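Local atomic coordinates of endo-beta-1,2-glucanase (Talaromyces funiculosus, PDB entry 6IMU), a protein that hydrolyses beta-1,2-glucans, probably cutting the beta-1,2-glucosidic linkages within the chain as an endo-acting fungal glucanase. Residues A[345-350]-A[380-385]. Numbering follows the deposited sequence.
Sequences ASINNV and VITPYS. With NAG (2-acetamido-2-deoxy-beta-D-glucopyranose), chain E.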
ATOM      1  N   ALA A 345       9.506  -7.833   2.411  1.00 22.27           N
ATOM      2  CA  ALA A 345       8.962  -6.819   1.539  1.00 22.65           C
ATOM      3  C   ALA A 345       9.952  -5.654   1.459  1.00 22.94           C
ATOM      4  O   ALA A 345      10.760  -5.459   2.365  1.00 25.33           O
ATOM      5  CB  ALA A 345       7.611  -6.377   2.049  1.00 22.65           C
ATOM      6  N   SER A 346       9.858  -4.884   0.371  1.00 21.37           N
ATOM      7  CA  SER A 346      10.606  -3.652   0.194  1.00 20.67           C
ATOM      8  C   SER A 346      10.410  -2.764   1.427  1.00 20.97           C
ATOM      9  O   SER A 346       9.278  -2.539   1.869  1.00 19.84           O
ATOM     10  CB  SER A 346      10.186  -2.943  -1.068  1.00 20.59           C
ATOM     11  OG  SER A 346      10.300  -3.801  -2.191  1.00 20.09           O
ATOM     12  N   ILE A 347      11.519  -2.257   1.973  1.00 20.26           N
ATOM     13  CA  ILE A 347      11.517  -1.689   3.308  1.00 20.14           C
ATOM     14  C   ILE A 347      12.789  -0.858   3.520  1.00 20.40           C
ATOM     15  O   ILE A 347      13.836  -1.122   2.914  1.00 20.01           O
ATOM     16  CB  ILE A 347      11.396  -2.817   4.355  1.00 19.79           C
ATOM     17  CG1 ILE A 347      10.964  -2.287   5.722  1.00 19.55           C
ATOM     18  CG2 ILE A 347      12.688  -3.620   4.445  1.00 19.43           C
ATOM     19  CD1 ILE A 347       9.532  -1.809   5.776  1.00 20.04           C
ATOM     20  N   ASN A 348      12.683   0.124   4.419  1.00 20.35           N
ATOM     21  CA  ASN A 348      13.840   0.857   4.905  1.00 21.27           C
ATOM     22  C   ASN A 348      14.742  -0.095   5.697  1.00 21.24           C
ATOM     23  O   ASN A 348      14.262  -0.992   6.401  1.00 19.98           O
ATOM     24  CB  ASN A 348      13.439   2.078   5.734  1.00 20.96           C
ATOM     25  CG  ASN A 348      13.050   3.252   4.864  1.00 21.05           C
ATOM     26  OD1 ASN A 348      13.921   3.941   4.351  1.00 22.50           O
ATOM     27  ND2 ASN A 348      11.758   3.481   4.692  1.00 20.37           N
ATOM     28  N   ASN A 349      16.053   0.121   5.546  1.00 22.34           N
ATOM     29  CA  ASN A 349      17.101  -0.609   6.240  1.00 23.62           C
ATOM     30  C   ASN A 349      17.196  -0.084   7.677  1.00 23.39           C
ATOM     31  O   ASN A 349      16.528   0.890   8.033  1.00 22.74           O
ATOM     32  CB  ASN A 349      18.441  -0.445   5.517  1.00 25.25           C
ATOM     33  CG  ASN A 349      19.405  -1.592   5.740  1.00 26.04           C
ATOM     34  OD1 ASN A 349      19.196  -2.434   6.608  1.00 24.19           O
ATOM     35  ND2 ASN A 349      20.466  -1.620   4.947  1.00 28.84           N
ATOM     36  N   VAL A 350      18.058  -0.719   8.476  1.00 24.07           N
ATOM     37  CA  VAL A 350      18.225  -0.393   9.895  1.00 24.86           C
ATOM     38  C   VAL A 350      18.749   1.041  10.059  1.00 24.45           C
ATOM     39  O   VAL A 350      19.346   1.618   9.150  1.00 24.78           O
ATOM     40  CB  VAL A 350      19.143  -1.403  10.610  1.00 25.23           C
ATOM     41  CG1 VAL A 350      18.552  -2.796  10.594  1.00 25.64           C
ATOM     42  CG2 VAL A 350      20.557  -1.421  10.047  1.00 25.77           C
ATOM     43  N   VAL A 380      16.685  -8.402   6.352  1.00 23.52           N
ATOM     44  CA  VAL A 380      15.732  -7.488   7.026  1.00 22.97           C
ATOM     45  C   VAL A 380      14.288  -7.925   6.735  1.00 22.54           C
ATOM     46  O   VAL A 380      13.907  -8.102   5.577  1.00 21.33           O
ATOM     47  CB  VAL A 380      15.968  -6.022   6.607  1.00 23.97           C
ATOM     48  CG1 VAL A 380      14.882  -5.088   7.132  1.00 24.23           C
ATOM     49  CG2 VAL A 380      17.346  -5.533   7.036  1.00 24.17           C
ATOM     50  N   ILE A 381      13.499  -8.065   7.812  1.00 21.73           N
ATOM     51  CA  ILE A 381      12.087  -8.482   7.779  1.00 20.71           C
ATOM     52  C   ILE A 381      11.239  -7.324   8.307  1.00 19.92           C
ATOM     53  O   ILE A 381      11.752  -6.445   9.000  1.00 19.69           O
ATOM     54  CB  ILE A 381      11.852  -9.776   8.586  1.00 21.08           C
ATOM     55  CG1 ILE A 381      12.453  -9.689   9.994  1.00 21.42           C
ATOM     56  CG2 ILE A 381      12.370 -10.988   7.815  1.00 20.69           C
ATOM     57  CD1 ILE A 381      12.037 -10.803  10.920  1.00 21.14           C
ATOM     58  N   THR A 382       9.953  -7.311   7.950  1.00 18.29           N
ATOM     59  CA  THR A 382       9.083  -6.180   8.297  1.00 18.37           C
ATOM     60  C   THR A 382       7.674  -6.672   8.589  1.00 18.25           C
ATOM     61  O   THR A 382       7.161  -7.528   7.873  1.00 18.94           O
ATOM     62  CB  THR A 382       9.084  -5.115   7.190  1.00 17.91           C
ATOM     63  OG1 THR A 382       8.154  -4.094   7.564  1.00 17.45           O
ATOM     64  CG2 THR A 382       8.729  -5.666   5.826  1.00 18.44           C
ATOM     65  N   PRO A 383       6.995  -6.139   9.631  1.00 18.64           N
ATOM     66  CA  PRO A 383       5.613  -6.526   9.929  1.00 18.98           C
ATOM     67  C   PRO A 383       4.621  -6.399   8.758  1.00 19.56           C
ATOM     68  O   PRO A 383       3.713  -7.216   8.664  1.00 20.15           O
ATOM     69  CB  PRO A 383       5.211  -5.572  11.067  1.00 19.34           C
ATOM     70  CG  PRO A 383       6.524  -5.235  11.750  1.00 19.12           C
ATOM     71  CD  PRO A 383       7.536  -5.195  10.622  1.00 18.90           C
ATOM     72  N   TYR A 384       4.798  -5.409   7.867  1.00 19.40           N
ATOM     73  CA  TYR A 384       3.791  -5.148   6.819  1.00 18.03           C
ATOM     74  C   TYR A 384       3.801  -6.258   5.756  1.00 18.68           C
ATOM     75  O   TYR A 384       2.845  -6.357   4.980  1.00 18.87           O
ATOM     76  CB  TYR A 384       3.953  -3.747   6.223  1.00 17.60           C
ATOM     77  CG  TYR A 384       4.712  -3.635   4.924  1.00 17.28           C
ATOM     78  CD1 TYR A 384       6.080  -3.427   4.913  1.00 16.80           C
ATOM     79  CD2 TYR A 384       4.059  -3.671   3.702  1.00 17.41           C
ATOM     80  CE1 TYR A 384       6.788  -3.310   3.726  1.00 17.02           C
ATOM     81  CE2 TYR A 384       4.752  -3.547   2.506  1.00 17.01           C
ATOM     82  CZ  TYR A 384       6.122  -3.362   2.517  1.00 17.17           C
ATOM     83  OH  TYR A 384       6.829  -3.232   1.353  1.00 18.03           O
ATOM     84  N   SER A 385       4.851  -7.091   5.734  1.00 18.45           N
ATOM     85  CA  SER A 385       4.931  -8.272   4.856  1.00 19.06           C
ATOM     86  C   SER A 385       3.707  -9.191   5.024  1.00 19.01           C
ATOM     87  O   SER A 385       3.402  -9.971   4.121  1.00 19.92           O
ATOM     88  CB  SER A 385       6.216  -9.033   5.084  1.00 18.89           C
ATOM     89  OG  SER A 385       6.263  -9.571   6.395  1.00 18.68           O
TER
HETATM   90  C1  NAG E 603      21.510  -2.614   4.959  1.00 29.38           C
HETATM   91  C2  NAG E 603      22.303  -2.494   3.667  1.00 30.21           C
HETATM   92  C3  NAG E 603      23.376  -3.575   3.628  1.00 30.54           C
HETATM   93  C4  NAG E 603      24.304  -3.436   4.828  1.00 31.63           C
HETATM   94  C5  NAG E 603      23.464  -3.449   6.098  1.00 31.73           C
HETATM   95  C6  NAG E 603      24.325  -3.206   7.331  1.00 31.79           C
HETATM   96  C7  NAG E 603      20.937  -1.529   1.833  1.00 29.08           C
HETATM   97  C8  NAG E 603      20.227  -1.860   0.547  1.00 28.63           C
HETATM   98  N2  NAG E 603      21.463  -2.577   2.470  1.00 30.23           N
HETATM   99  O3  NAG E 603      24.108  -3.446   2.409  1.00 31.49           O
HETATM  100  O4  NAG E 603      25.281  -4.499   4.851  1.00 33.81           O
HETATM  101  O5  NAG E 603      22.428  -2.455   6.052  1.00 30.21           O
HETATM  102  O6  NAG E 603      23.436  -3.204   8.456  1.00 32.78           O
HETATM  103  O7  NAG E 603      21.051  -0.378   2.235  1.00 29.25           O
HETATM  104  O   HOH W   1      11.561  -7.204   4.393  1.00 20.81           O
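Tyr384 and Ser346 supply the single direct hydrogen bond between residues 345-350 and 380-385, an example of two chain segments joined by one buried phenol and a row of apolar side chains. Tyr384 OH donates to Ser346 O at 2.6 Å, with a C=O...O angle of 138°; it arrives in the carbonyl plane on a lone pair, and the acceptor in turn lies at the ring edge, in the ring plane. Near the same edge Tyr384 CE1 meets Ile347 CD1 at 3.7 Å, while Ala345 CB approaches the ring obliquely, 3.4 Å from Tyr384 CZ. A phenylalanine in place of Tyr384 would probably leave the buried Ser346 O without this donor and lose the hydroxyl's contact with Ala345 CB.

Ile347 is the central apolar side chain and its two branches part company. With Ile347 CG1 anti to the backbone N (chi1 -163°), its CD1 runs tip to tip against Thr382, 3.2 Å from Thr382 OG1, whose hydrogen-bonding partner is Glu418 O; Ile347 CG2 instead crosses Val380 at a slant, 3.8 Å from Val380 CG1. Val380 turns its other methyl, CG2, to Asn349 OD1. The amide beyond is glycosylated: Asn349 ND2 is bonded to C1 of an N-acetylglucosamine, which also hydrogen-bonds Glu377. Between the segments, water 1 links the backbones, accepting from Ala345 N at 2.9 Å and donating to Val380 O at 2.8 Å.

The two strands belong to different sheets: 347-352 forms a hairpin with 357-362, whereas 380-381 pairs antiparallel with 415-421 in the larger sheet. Ile347 and Val380 both touch Ser419 of that neighbour, and helix 433-443 packs on Tyr384 through Ser435, Ser438 and Thr439.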